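UDP-D-quinovosamine 4-dehydrogenase (Vibrio fischeri, PDB 3NKL) probably acts as an oxidoreductase and lyase of the polysaccharide synthase family, and is represented here by a Rossmann-like, CoA-binding-type domain cut from a longer membrane protein. Local coordinates at residues Q78-K81 against K82-E86; D36-R39 against K40-K43; L101-V105 against N106-S110; Q18-N21 against M22-G26; E58-I61 against K62-I66. All coordinates share one frame; numbering follows the deposited sequence. Where two conformers were deposited one is given.

The five contacts are local and follow one another along the chain. None nests in another and none crosses another. From the N terminus, contact 4 lies on helix 14-25, between strands 5-10 and 29-35. Contact 2 folds the loop after strand 29-35. Contact 5 closes the end of helix 57-64 ahead of strand 68-71. Contact 1 lies on helix 78-89, between strands 68-71 and 94-97. Contact 3 turns the chain after helix 101-105 toward strand 115-116. Contacts 1 and 2 touch through Asp-37, which packs on Gln-80 and Ile-84. Contacts 1 and 4 lie on opposite sides of the chain centre. Contacts 2 and 3 both reach the second subunit.

Contact 1 (Q78-K81 against K82-E86); sequences QVQK and KVIIE
Lys-81 and Ile-85 meet one helical turn apart. Lys-81 CG lies 4.0 Å from Ile-85 CD1, and the two side chains cross at a slant. Ile-85 CG1 also packs close to Lys-81 O, which accepts the backbone N of Ile-85 at 2.8 Å. Gln-80 and Ile-84 form a second pair at the same spacing. The amide oxygen OE1 of Gln-80 rests 3.6 Å from Ile-84 CG1. A bend at chi2 (55°) swings this amide forward along the axis. The same OE1 makes a weak hydrogen bond with Lys-40 of the second subunit. Regular i to i+4 bonds hold the spacing, among them Ile-84 N to Gln-80 O at 3.0 Å. Lys-81 runs out extended, and its NZ bonds to Thr-97 OG1. Outside this shell, Lys-81, Ile-84 and Ile-85 all lean on Leu-71 of strand 68-71. Helix 78-89 is the crossover of a beta-alpha-beta unit with strands 68-71 and 94-97, and helix 119-123 meets it at Lys-82 and Ile-85.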
loop_
_atom_site.group_PDB
_atom_site.type_symbol
_atom_site.label_atom_id
_atom_site.label_comp_id
_atom_site.label_asym_id
_atom_site.label_seq_id
_atom_site.Cartn_x
_atom_site.Cartn_y
_atom_site.Cartn_z
ATOM N N GLN B 78 -8.177 -7.428 -7.678
ATOM C CA GLN B 78 -8.363 -8.876 -7.545
ATOM C C GLN B 78 -7.583 -9.583 -8.647
ATOM O O GLN B 78 -6.958 -10.605 -8.406
ATOM C CB GLN B 78 -9.843 -9.263 -7.560
ATOM C CG GLN B 78 -10.552 -8.944 -6.254
ATOM C CD GLN B 78 -10.154 -9.886 -5.126
ATOM O OE1 GLN B 78 -9.379 -9.526 -4.233
ATOM N NE2 GLN B 78 -10.681 -11.104 -5.170
ATOM N N VAL B 79 -7.576 -9.022 -9.852
ATOM C CA VAL B 79 -6.778 -9.635 -10.921
ATOM C C VAL B 79 -5.316 -9.806 -10.520
ATOM O O VAL B 79 -4.714 -10.879 -10.695
ATOM C CB VAL B 79 -6.819 -8.817 -12.212
ATOM C CG1 VAL B 79 -5.750 -9.327 -13.162
ATOM C CG2 VAL B 79 -8.193 -8.917 -12.850
ATOM N N GLN B 80 -4.741 -8.742 -9.969
ATOM C CA GLN B 80 -3.337 -8.760 -9.571
ATOM C C GLN B 80 -3.088 -9.684 -8.371
ATOM O O GLN B 80 -2.052 -10.344 -8.285
ATOM C CB GLN B 80 -2.873 -7.337 -9.249
ATOM C CG GLN B 80 -1.430 -7.242 -8.791
ATOM C CD GLN B 80 -0.436 -7.864 -9.775
ATOM O OE1 GLN B 80 0.540 -8.503 -9.368
ATOM N NE2 GLN B 80 -0.679 -7.676 -11.068
ATOM N N LYS B 81 -4.030 -9.724 -7.438
ATOM C CA LYS B 81 -3.857 -10.596 -6.279
ATOM C C LYS B 81 -3.828 -12.062 -6.710
ATOM O O LYS B 81 -3.061 -12.867 -6.166
ATOM C CB LYS B 81 -4.954 -10.368 -5.235
ATOM C CG LYS B 81 -4.577 -11.018 -3.859
ATOM C CD LYS B 81 -5.716 -10.824 -2.832
ATOM C CE LYS B 81 -5.241 -11.192 -1.407
ATOM N NZ LYS B 81 -6.324 -11.129 -0.401
ATOM N N LYS B 82 -4.645 -12.405 -7.699
ATOM C CA LYS B 82 -4.654 -13.797 -8.190
ATOM C C LYS B 82 -3.368 -14.150 -8.921
ATOM O O LYS B 82 -2.852 -15.275 -8.801
ATOM C CB LYS B 82 -5.884 -14.069 -9.067
ATOM C CG LYS B 82 -7.181 -14.154 -8.249
ATOM C CD LYS B 82 -8.433 -14.145 -9.153
ATOM C CE LYS B 82 -9.703 -13.914 -8.340
ATOM N NZ LYS B 82 -10.904 -13.616 -9.190
ATOM N N VAL B 83 -2.826 -13.191 -9.664
ATOM C CA VAL B 83 -1.516 -13.379 -10.285
ATOM C C VAL B 83 -0.489 -13.739 -9.214
ATOM O O VAL B 83 0.270 -14.712 -9.340
ATOM C CB VAL B 83 -1.060 -12.104 -11.009
ATOM C CG1 VAL B 83 0.424 -12.176 -11.316
ATOM C CG2 VAL B 83 -1.881 -11.899 -12.275
ATOM N N ILE B 84 -0.479 -12.950 -8.144
ATOM C CA ILE B 84 0.421 -13.192 -7.023
ATOM C C ILE B 84 0.185 -14.575 -6.389
ATOM O O ILE B 84 1.127 -15.342 -6.154
ATOM C CB ILE B 84 0.272 -12.078 -5.973
ATOM C CG1 ILE B 84 0.849 -10.754 -6.530
ATOM C CG2 ILE B 84 0.938 -12.494 -4.640
ATOM C CD1 ILE B 84 0.588 -9.562 -5.619
ATOM N N ILE B 85 -1.074 -14.899 -6.140
ATOM C CA ILE B 85 -1.396 -16.146 -5.438
ATOM C C ILE B 85 -0.969 -17.335 -6.275
ATOM O O ILE B 85 -0.380 -18.286 -5.763
ATOM C CB ILE B 85 -2.905 -16.268 -5.130
ATOM C CG1 ILE B 85 -3.310 -15.297 -4.007
ATOM C CG2 ILE B 85 -3.254 -17.703 -4.715
ATOM C CD1 ILE B 85 -4.835 -14.998 -3.957
ATOM N N GLU B 86 -1.248 -17.290 -7.568
ATOM C CA GLU B 86 -0.870 -18.411 -8.426
ATOM C C GLU B 86 0.646 -18.566 -8.536
ATOM O O GLU B 86 1.159 -19.690 -8.583
ATOM C CB GLU B 86 -1.533 -18.288 -9.807
ATOM C CG GLU B 86 -3.062 -18.374 -9.704
ATOM C CD GLU B 86 -3.772 -18.412 -11.054
ATOM O OE1 GLU B 86 -3.354 -19.181 -11.951
ATOM O OE2 GLU B 86 -4.767 -17.678 -11.209
#

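Contact 2 (D36-R39 against K40-K43); sequences DDDR and KKHK. With SO4 (sulfate ion), chain J.
Asp-38 and Lys-41 cross at about a right angle, with Asp-38 CG 4.1 Å from Lys-41 CG. They sit in a tight bend after strand 29-35 of the Rossmann-like sheet. An Asx turn opens this bend: Asp-36 OD2 accepts the backbone N of Asp-38 at 2.8 Å through its anti lone pair. Asp-38 then takes the N of Lys-40 on OD1 at 2.8 Å. That donor comes from the anti side, 34° out of the carboxylate plane, and the bond is bent. Asp-38 O accepts Lys-41 N, which starts a short 3-10 turn.

Lys-41 runs extended past the Asp-36 carboxylate at a slant, and Lys-41 CD lies 4.1 Å from Asp-36 CG. Asp-36 OD1 and Lys-41 NZ are 4.4 Å apart, beyond a salt bridge, and a water joins them. Lys-41 NZ also bonds to Ser-75 of the second subunit, and Asp-36 OD1 to Ala-12 N. Farther on, His-42 ND1 bonds to Arg-53 N. A sulfate, probably from the crystallisation liquor, lies at the ring edge, in its plane. Lys-43 NZ and Tyr-56 OH also bond to it. His-42 NE2 donates to sulfate O1 at 3.1 Å, with an N-H...O angle of 152°.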
loop_
_atom_site.group_PDB
_atom_site.type_symbol
_atom_site.label_atom_id
_atom_site.label_comp_id
_atom_site.label_asym_id
_atom_site.label_seq_id
_atom_site.Cartn_x
_atom_site.Cartn_y
_atom_site.Cartn_z
ATOM N N ASP B 36 8.151 -7.398 -2.595
ATOM C CA ASP B 36 7.348 -6.281 -3.127
ATOM C C ASP B 36 7.591 -6.084 -4.626
ATOM O O ASP B 36 8.737 -6.118 -5.080
ATOM C CB ASP B 36 7.659 -4.986 -2.373
ATOM C CG ASP B 36 6.569 -3.917 -2.570
ATOM O OD1 ASP B 36 5.765 -3.703 -1.639
ATOM O OD2 ASP B 36 6.514 -3.303 -3.656
ATOM N N ASP B 37 6.509 -5.885 -5.380
ATOM C CA ASP B 37 6.569 -5.714 -6.830
ATOM C C ASP B 37 7.271 -4.415 -7.223
ATOM O O ASP B 37 7.645 -4.235 -8.375
ATOM C CB ASP B 37 5.157 -5.699 -7.434
ATOM C CG ASP B 37 4.433 -7.031 -7.289
ATOM O OD1 ASP B 37 5.096 -8.086 -7.347
ATOM O OD2 ASP B 37 3.188 -7.026 -7.132
ATOM N N ASP B 38 7.439 -3.502 -6.271
ATOM C CA ASP B 38 8.021 -2.185 -6.577
ATOM C C ASP B 38 9.550 -2.255 -6.637
ATOM O O ASP B 38 10.230 -2.257 -5.614
ATOM C CB ASP B 38 7.549 -1.142 -5.549
ATOM C CG ASP B 38 8.006 0.286 -5.879
ATOM O OD1 ASP B 38 8.927 0.474 -6.705
ATOM O OD2 ASP B 38 7.438 1.226 -5.283
ATOM N N ARG B 39 10.086 -2.324 -7.848
ATOM C CA ARG B 39 11.531 -2.371 -8.043
ATOM C C ARG B 39 12.276 -1.275 -7.289
ATOM O O ARG B 39 13.428 -1.460 -6.899
ATOM C CB ARG B 39 11.867 -2.287 -9.528
ATOM C CG ARG B 39 11.507 -3.535 -10.297
ATOM C CD ARG B 39 11.698 -3.331 -11.787
ATOM N NE ARG B 39 11.429 -4.553 -12.536
ATOM C CZ ARG B 39 11.484 -4.637 -13.860
ATOM N NH1 ARG B 39 11.797 -3.568 -14.579
ATOM N NH2 ARG B 39 11.225 -5.790 -14.464
ATOM N N LYS B 40 11.626 -0.133 -7.087
ATOM C CA LYS B 40 12.242 0.952 -6.326
ATOM C C LYS B 40 12.578 0.520 -4.897
ATOM O O LYS B 40 13.456 1.101 -4.254
ATOM C CB LYS B 40 11.335 2.186 -6.300
ATOM C CG LYS B 40 11.129 2.844 -7.664
ATOM C CD LYS B 40 10.143 4.003 -7.582
ATOM C CE LYS B 40 9.902 4.625 -8.951
ATOM N NZ LYS B 40 8.887 5.718 -8.908
ATOM N N LYS B 41 11.876 -0.501 -4.406
ATOM C CA LYS B 41 12.074 -0.982 -3.041
ATOM C C LYS B 41 13.041 -2.167 -2.944
ATOM O O LYS B 41 13.369 -2.619 -1.845
ATOM C CB LYS B 41 10.724 -1.364 -2.406
ATOM C CG LYS B 41 9.764 -0.190 -2.254
ATOM C CD LYS B 41 8.549 -0.561 -1.403
ATOM C CE LYS B 41 7.660 0.662 -1.198
ATOM N NZ LYS B 41 6.551 0.428 -0.230
ATOM N N HIS B 42 13.483 -2.682 -4.087
ATOM C CA HIS B 42 14.320 -3.870 -4.079
ATOM C C HIS B 42 15.594 -3.635 -3.282
ATOM O O HIS B 42 16.295 -2.639 -3.468
ATOM C CB HIS B 42 14.644 -4.338 -5.495
ATOM C CG HIS B 42 15.512 -5.559 -5.542
ATOM N ND1 HIS B 42 15.106 -6.783 -5.058
ATOM C CD2 HIS B 42 16.767 -5.743 -6.019
ATOM C CE1 HIS B 42 16.071 -7.669 -5.233
ATOM N NE2 HIS B 42 17.090 -7.062 -5.817
ATOM N N LYS B 43 15.861 -4.557 -2.372
ATOM C CA LYS B 43 17.015 -4.499 -1.491
ATOM C C LYS B 43 17.081 -3.282 -0.568
ATOM O O LYS B 43 18.136 -2.992 -0.020
ATOM C CB LYS B 43 18.309 -4.688 -2.286
ATOM C CG LYS B 43 18.507 -6.143 -2.714
ATOM C CD LYS B 43 19.752 -6.342 -3.582
ATOM C CE LYS B 43 20.101 -7.822 -3.683
ATOM N NZ LYS B 43 21.084 -8.113 -4.761
HETATM S S SO4 J . 19.265 -7.974 -8.865
HETATM O O1 SO4 J . 19.641 -7.826 -7.461
HETATM O O2 SO4 J . 20.339 -7.423 -9.686
HETATM O O3 SO4 J . 19.067 -9.381 -9.216
HETATM O O4 SO4 J . 18.028 -7.242 -9.119
HETATM O O HOH W 1 4.956 -0.950 -1.883
#

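Contact 3 (L101-V105 against N106-S110); sequences LDDLV and NGKLS
Asp-103 O receives the backbone N of Leu-109 at 3.0 Å, in a nearly straight bond of 170°. The bond draws the loop back onto the helix as the chain leaves helix 101-105 for strand 115-116. A type I beta turn lies within this reversal, with Val-105 and Asn-106 in its middle. It is closed by Gly-107 N, which donates to Leu-104 O at 3.1 Å from well above the carbonyl plane. Gly-107 follows with positive phi (60°), and the chain swings back so that Leu-109 N can reach Asp-103 O.

A water also donates to Leu-104 O at 3.0 Å and to Leu-109 O at 2.8 Å, tying the helical turn to the returning chain. Asp-103 and Leu-109 lie alongside each other and point the same way, with Asp-103 CB 3.7 Å from Leu-109 CD1. Lys-108 also runs beside Asp-103, but only its CD comes near OD1. Other polar groups are satisfied from outside the segments: Asp-102 OD1 accepts Gln-47 NE2 of the second subunit, Ser-110 OG bonds to Gly-112 N, and Ser-110 N to Gln-113 OE1. Leu-104 and Leu-109 share Pro-99 as a neighbour. The methyl CD2 of Leu-104 touches Leu-109 O at 3.7 Å.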
loop_
_atom_site.group_PDB
_atom_site.type_symbol
_atom_site.label_atom_id
_atom_site.label_comp_id
_atom_site.label_asym_id
_atom_site.label_seq_id
_atom_site.Cartn_x
_atom_site.Cartn_y
_atom_site.Cartn_z
ATOM N N LEU B 101 -9.338 -4.678 2.036
ATOM C CA LEU B 101 -9.214 -3.276 2.387
ATOM C C LEU B 101 -10.423 -2.732 3.151
ATOM O O LEU B 101 -10.276 -2.086 4.188
ATOM C CB LEU B 101 -8.972 -2.436 1.128
ATOM C CG LEU B 101 -8.477 -1.123 1.733
ATOM C CD1 LEU B 101 -6.999 -0.838 1.450
ATOM C CD2 LEU B 101 -9.395 0.035 1.466
ATOM N N ASP B 102 -11.618 -3.001 2.645
ATOM C CA ASP B 102 -12.809 -2.374 3.203
ATOM C C ASP B 102 -13.059 -2.875 4.619
ATOM O O ASP B 102 -13.662 -2.175 5.421
ATOM C CB ASP B 102 -14.041 -2.611 2.321
ATOM C CG ASP B 102 -14.064 -1.702 1.080
ATOM O OD1 ASP B 102 -13.516 -0.575 1.122
ATOM O OD2 ASP B 102 -14.629 -2.122 0.055
ATOM N N ASP B 103 -12.565 -4.072 4.933
ATOM C CA ASP B 103 -12.720 -4.615 6.288
ATOM C C ASP B 103 -11.656 -4.080 7.231
ATOM O O ASP B 103 -11.792 -4.165 8.452
ATOM C CB ASP B 103 -12.723 -6.155 6.293
ATOM C CG ASP B 103 -13.939 -6.723 5.574
ATOM O OD1 ASP B 103 -15.024 -6.125 5.723
ATOM O OD2 ASP B 103 -13.810 -7.733 4.847
ATOM N N LEU B 104 -10.588 -3.533 6.675
ATOM C CA LEU B 104 -9.561 -2.928 7.513
ATOM C C LEU B 104 -9.918 -1.497 7.892
ATOM O O LEU B 104 -9.532 -1.005 8.951
ATOM C CB LEU B 104 -8.228 -2.900 6.789
ATOM C CG LEU B 104 -7.658 -4.278 6.500
ATOM C CD1 LEU B 104 -6.351 -4.101 5.743
ATOM C CD2 LEU B 104 -7.435 -4.979 7.822
ATOM N N VAL B 105 -10.638 -0.814 7.023
ATOM C CA VAL B 105 -10.742 0.649 7.181
ATOM C C VAL B 105 -11.599 1.037 8.393
ATOM O O VAL B 105 -11.218 1.894 9.196
ATOM C CB VAL B 105 -11.198 1.364 5.872
ATOM C CG1 VAL B 105 -12.558 0.895 5.453
ATOM C CG2 VAL B 105 -11.179 2.890 6.060
ATOM N N ASN B 106 -12.743 0.382 8.530
ATOM C CA ASN B 106 -13.632 0.608 9.662
ATOM C C ASN B 106 -13.177 -0.163 10.910
ATOM O O ASN B 106 -13.872 -0.200 11.925
ATOM C CB ASN B 106 -15.062 0.208 9.282
ATOM C CG ASN B 106 -15.162 -1.238 8.770
ATOM O OD1 ASN B 106 -14.154 -1.883 8.455
ATOM N ND2 ASN B 106 -16.389 -1.743 8.681
ATOM N N GLY B 107 -12.002 -0.777 10.821
ATOM C CA GLY B 107 -11.501 -1.640 11.874
ATOM C C GLY B 107 -12.386 -2.835 12.183
ATOM O O GLY B 107 -12.271 -3.419 13.255
ATOM N N LYS B 108 -13.273 -3.218 11.265
ATOM C CA LYS B 108 -14.068 -4.423 11.497
ATOM C C LYS B 108 -13.154 -5.643 11.744
ATOM O O LYS B 108 -13.350 -6.392 12.682
ATOM C CB LYS B 108 -14.989 -4.722 10.324
ATOM C CG LYS B 108 -16.011 -5.793 10.645
ATOM C CD LYS B 108 -16.410 -6.600 9.426
ATOM C CE LYS B 108 -17.857 -7.041 9.544
ATOM N NZ LYS B 108 -18.256 -7.236 10.972
ATOM N N LEU B 109 -12.155 -5.825 10.890
ATOM C CA LEU B 109 -11.245 -6.961 11.033
ATOM C C LEU B 109 -9.838 -6.424 11.292
ATOM O O LEU B 109 -9.488 -5.352 10.823
ATOM C CB LEU B 109 -11.258 -7.827 9.771
ATOM C CG LEU B 109 -12.574 -8.479 9.348
ATOM C CD1 LEU B 109 -12.348 -9.349 8.116
ATOM C CD2 LEU B 109 -13.168 -9.345 10.497
ATOM N N SER B 110 -9.037 -7.178 12.031
ATOM C CA SER B 110 -7.659 -6.786 12.320
ATOM C C SER B 110 -6.716 -7.281 11.225
ATOM O O SER B 110 -6.952 -8.325 10.621
ATOM C CB SER B 110 -7.230 -7.403 13.655
ATOM O OG SER B 110 -5.825 -7.391 13.792
HETATM O O HOH W 2 -8.449 -2.813 11.092
#

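Contact 4 (Q18-N21 against M22-G26); sequences QLAN and MLRQG
Gln-18 O takes the backbone N of Met-22, a selenomethionine, at 2.9 Å in a nearly straight bond. Its amide turns the other way, and NE2 donates to Ser-14 O one turn back. Leu-19 carries the apolar contact. With CG opposite the backbone N (chi1 180°), its branch slants across Leu-23, and CD1 lies 3.9 Å from Leu-23 CD2. Leu-23 CG also fits close against Leu-19 O, at 3.2 Å, and the N of Leu-23 donates to that oxygen at 2.8 Å. Both leucines are buried on Ile-9 of strand 5-10. Helix 14-25 is the crossover of the first beta-alpha-beta unit, between strands 5-10 and 29-35. The turn before it and its first residues fit a GxGxxG pattern of Rossmann type.

Ala-20 O accepts Arg-24 N at 2.8 Å. Arg-24 bends at chi3 (-49°) and folds back along the helix, which brings one face of its guanidinium over that same oxygen. Ala-20 CB rests near both NH1 and NH2. Asn-21 ND2 lies 3.1 Å from Arg-24 NH1, but both atoms are donors and do not bond, and the amide and guanidinium planes stand 77° apart. Asn-21 ND2 makes a weak hydrogen bond with Gln-47 OE1 instead.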
loop_
_atom_site.group_PDB
_atom_site.type_symbol
_atom_site.label_atom_id
_atom_site.label_comp_id
_atom_site.label_asym_id
_atom_site.label_seq_id
_atom_site.Cartn_x
_atom_site.Cartn_y
_atom_site.Cartn_z
ATOM N N GLN B 18 2.823 -3.186 9.217
ATOM C CA GLN B 18 2.040 -3.410 10.427
ATOM C C GLN B 18 1.918 -4.892 10.724
ATOM O O GLN B 18 2.041 -5.317 11.875
ATOM C CB GLN B 18 0.647 -2.799 10.299
ATOM C CG GLN B 18 0.638 -1.304 10.188
ATOM C CD GLN B 18 -0.774 -0.797 10.067
ATOM O OE1 GLN B 18 -1.520 -0.808 11.045
ATOM N NE2 GLN B 18 -1.172 -0.407 8.859
ATOM N N LEU B 19 1.688 -5.693 9.687
ATOM C CA LEU B 19 1.654 -7.139 9.905
ATOM C C LEU B 19 2.955 -7.627 10.509
ATOM O O LEU B 19 2.956 -8.408 11.471
ATOM C CB LEU B 19 1.371 -7.889 8.606
ATOM C CG LEU B 19 1.319 -9.418 8.692
ATOM C CD1 LEU B 19 0.160 -9.877 9.552
ATOM C CD2 LEU B 19 1.189 -9.992 7.272
ATOM N N ALA B 20 4.075 -7.189 9.956
ATOM C CA ALA B 20 5.354 -7.691 10.447
ATOM C C ALA B 20 5.510 -7.385 11.943
ATOM O O ALA B 20 6.100 -8.166 12.672
ATOM C CB ALA B 20 6.518 -7.131 9.640
ATOM N N ASN B 21 4.964 -6.258 12.402
ATOM C CA ASN B 21 4.978 -5.946 13.844
ATOM C C ASN B 21 4.028 -6.819 14.644
ATOM O O ASN B 21 4.360 -7.269 15.737
ATOM C CB ASN B 21 4.619 -4.482 14.096
ATOM C CG ASN B 21 5.713 -3.538 13.682
ATOM O OD1 ASN B 21 5.486 -2.338 13.537
ATOM N ND2 ASN B 21 6.911 -4.070 13.490
HETATM N N MSE B 22 2.826 -7.012 14.114
HETATM C CA MSE B 22 1.878 -7.962 14.669
HETATM C C MSE B 22 2.650 -9.252 14.935
HETATM O O MSE B 22 2.742 -9.719 16.074
HETATM C CB MSE B 22 0.772 -8.242 13.650
HETATM C CG MSE B 22 -0.607 -8.518 14.230
HETATM SE SE MSE B 22 -1.518 -6.831 14.483
HETATM C CE MSE B 22 -1.355 -6.150 12.664
ATOM N N LEU B 23 3.231 -9.805 13.873
ATOM C CA LEU B 23 3.950 -11.099 13.946
ATOM C C LEU B 23 5.184 -11.083 14.851
ATOM O O LEU B 23 5.369 -11.974 15.689
ATOM C CB LEU B 23 4.404 -11.530 12.550
ATOM C CG LEU B 23 3.334 -11.558 11.456
ATOM C CD1 LEU B 23 3.900 -12.158 10.195
ATOM C CD2 LEU B 23 2.104 -12.343 11.900
ATOM N N ARG B 24 6.059 -10.103 14.635
ATOM C CA ARG B 24 7.368 -10.099 15.281
ATOM C C ARG B 24 7.247 -10.019 16.788
ATOM O O ARG B 24 8.077 -10.568 17.513
ATOM C CB ARG B 24 8.236 -8.955 14.770
ATOM C CG ARG B 24 9.520 -9.414 14.123
ATOM C CD ARG B 24 10.565 -8.334 14.231
ATOM N NE ARG B 24 10.016 -7.056 13.809
ATOM C CZ ARG B 24 9.817 -6.731 12.541
ATOM N NH1 ARG B 24 9.311 -5.549 12.223
ATOM N NH2 ARG B 24 10.127 -7.597 11.590
ATOM N N GLN B 25 6.212 -9.337 17.257
ATOM C CA GLN B 25 5.934 -9.266 18.683
ATOM C C GLN B 25 5.356 -10.599 19.135
ATOM O O GLN B 25 5.470 -10.975 20.300
ATOM C CB GLN B 25 4.936 -8.143 18.990
ATOM C CG GLN B 25 3.472 -8.514 18.733
ATOM C CD GLN B 25 2.514 -7.367 19.010
ATOM O OE1 GLN B 25 2.846 -6.427 19.730
ATOM N NE2 GLN B 25 1.318 -7.442 18.438
ATOM N N GLY B 26 4.735 -11.308 18.200
ATOM C CA GLY B 26 4.046 -12.550 18.503
ATOM C C GLY B 26 4.942 -13.776 18.561
ATOM O O GLY B 26 6.158 -13.697 18.337
#

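Contact 5 (E58-I61 against K62-I66); sequences ERLI and KKHCI
Three groups close round Leu-60 O. His-64 N donates to it at 3.0 Å, as in a regular helical turn. The His-64 ring turns an edge to it, with CD2 3.4 Å away and the oxygen near the ring plane. The methyl CD1 of Ile-66 comes up at 3.7 Å. The ring is carried there by chi1 of His-64 (-63°), which sets CG beside the backbone N. The side chain runs alongside Leu-60 in the same direction, His-64 CD2 to Leu-60 CD2 at 4.2 Å. Lys-63 CG lies over one face of the ring, toward its rim. Lys-63 N and Lys-62 N bond back to Arg-59 O and Glu-58 O.

Helix 57-64 ends in a Schellman motif. Cys-65 takes positive phi (48°) and turns the chain. Ile-66 N donates to Ile-61 O at 2.9 Å, in the carbonyl plane and on a lone pair. This reversal brings Ile-66 back over the last turn. Its CB lies 4.3 Å from Ile-61 CG1, while Ile-61 CG2 meets Ile-66 O at 3.3 Å. Ile-66 is buried and leads toward strand 68-71. Leu-60 packs on Ile-35 and His-64 on Ile-32, both of strand 29-35. The CB of Cys-65 points away from 58-61, and the residue is exposed. It has been seen in an interchain disulfide, though no other chain of this assembly touches the two segments.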
loop_
_atom_site.group_PDB
_atom_site.type_symbol
_atom_site.label_atom_id
_atom_site.label_comp_id
_atom_site.label_asym_id
_atom_site.label_seq_id
_atom_site.Cartn_x
_atom_site.Cartn_y
_atom_site.Cartn_z
ATOM N N GLU B 58 11.943 -17.768 -5.164
ATOM C CA GLU B 58 12.476 -19.128 -5.128
ATOM C C GLU B 58 13.695 -19.245 -4.241
ATOM O O GLU B 58 13.777 -20.144 -3.404
ATOM C CB GLU B 58 12.786 -19.621 -6.536
ATOM C CG GLU B 58 11.535 -20.030 -7.283
ATOM C CD GLU B 58 11.600 -19.725 -8.765
ATOM O OE1 GLU B 58 10.741 -18.958 -9.254
ATOM O OE2 GLU B 58 12.510 -20.255 -9.438
ATOM N N ARG B 59 14.641 -18.330 -4.405
ATOM C CA ARG B 59 15.881 -18.441 -3.661
ATOM C C ARG B 59 15.707 -18.192 -2.165
ATOM O O ARG B 59 16.418 -18.773 -1.362
ATOM C CB ARG B 59 16.977 -17.549 -4.261
ATOM C CG ARG B 59 16.798 -16.059 -4.064
ATOM C CD ARG B 59 17.820 -15.270 -4.918
ATOM N NE ARG B 59 17.418 -15.213 -6.326
ATOM C CZ ARG B 59 18.035 -14.496 -7.264
ATOM N NH1 ARG B 59 19.103 -13.766 -6.959
ATOM N NH2 ARG B 59 17.581 -14.509 -8.513
ATOM N N LEU B 60 14.766 -17.333 -1.788
ATOM C CA LEU B 60 14.517 -17.050 -0.371
ATOM C C LEU B 60 13.779 -18.208 0.282
ATOM O O LEU B 60 14.076 -18.593 1.413
ATOM C CB LEU B 60 13.693 -15.758 -0.218
ATOM C CG LEU B 60 14.424 -14.446 -0.537
ATOM C CD1 LEU B 60 13.422 -13.283 -0.636
ATOM C CD2 LEU B 60 15.499 -14.152 0.509
ATOM N N ILE B 61 12.809 -18.766 -0.433
ATOM C CA ILE B 61 12.048 -19.893 0.102
ATOM C C ILE B 61 13.001 -21.059 0.374
ATOM O O ILE B 61 12.970 -21.659 1.439
ATOM C CB ILE B 61 10.938 -20.319 -0.877
ATOM C CG1 ILE B 61 9.758 -19.340 -0.782
ATOM C CG2 ILE B 61 10.496 -21.760 -0.600
ATOM C CD1 ILE B 61 8.710 -19.564 -1.877
ATOM N N LYS B 62 13.874 -21.335 -0.586
ATOM C CA LYS B 62 14.863 -22.407 -0.466
ATOM C C LYS B 62 15.906 -22.105 0.612
ATOM O O LYS B 62 16.245 -22.970 1.410
ATOM C CB LYS B 62 15.537 -22.654 -1.828
ATOM C CG LYS B 62 16.729 -23.609 -1.810
ATOM C CD LYS B 62 17.351 -23.725 -3.203
ATOM C CE LYS B 62 18.632 -24.556 -3.201
ATOM N NZ LYS B 62 19.400 -24.409 -4.475
ATOM N N LYS B 63 16.395 -20.870 0.655
ATOM C CA LYS B 63 17.452 -20.505 1.599
ATOM C C LYS B 63 16.989 -20.598 3.050
ATOM O O LYS B 63 17.747 -21.018 3.930
ATOM C CB LYS B 63 17.972 -19.089 1.315
ATOM C CG LYS B 63 18.959 -18.559 2.354
ATOM C CD LYS B 63 19.504 -17.187 1.957
ATOM C CE LYS B 63 20.668 -16.757 2.846
ATOM N NZ LYS B 63 21.278 -15.469 2.394
ATOM N N HIS B 64 15.738 -20.224 3.292
ATOM C CA HIS B 64 15.208 -20.157 4.649
ATOM C C HIS B 64 14.205 -21.262 4.968
ATOM O O HIS B 64 13.549 -21.215 6.007
ATOM C CB HIS B 64 14.533 -18.796 4.860
ATOM C CG HIS B 64 15.474 -17.640 4.747
ATOM N ND1 HIS B 64 16.348 -17.289 5.754
ATOM C CD2 HIS B 64 15.682 -16.755 3.742
ATOM C CE1 HIS B 64 17.056 -16.239 5.375
ATOM N NE2 HIS B 64 16.666 -15.891 4.162
ATOM N N CYS B 65 14.077 -22.240 4.072
ATOM C CA CYS B 65 13.104 -23.320 4.239
ATOM C C CYS B 65 11.722 -22.783 4.607
ATOM O O CYS B 65 11.132 -23.194 5.605
ATOM C CB CYS B 65 13.582 -24.312 5.302
ATOM S SG CYS B 65 15.173 -25.073 4.881
ATOM N N ILE B 66 11.227 -21.850 3.794
ATOM C CA ILE B 66 9.937 -21.208 4.037
ATOM C C ILE B 66 8.805 -22.033 3.415
ATOM O O ILE B 66 8.869 -22.391 2.251
ATOM C CB ILE B 66 9.940 -19.763 3.481
ATOM C CG1 ILE B 66 10.739 -18.854 4.431
ATOM C CG2 ILE B 66 8.495 -19.238 3.331
ATOM C CD1 ILE B 66 11.384 -17.693 3.770
#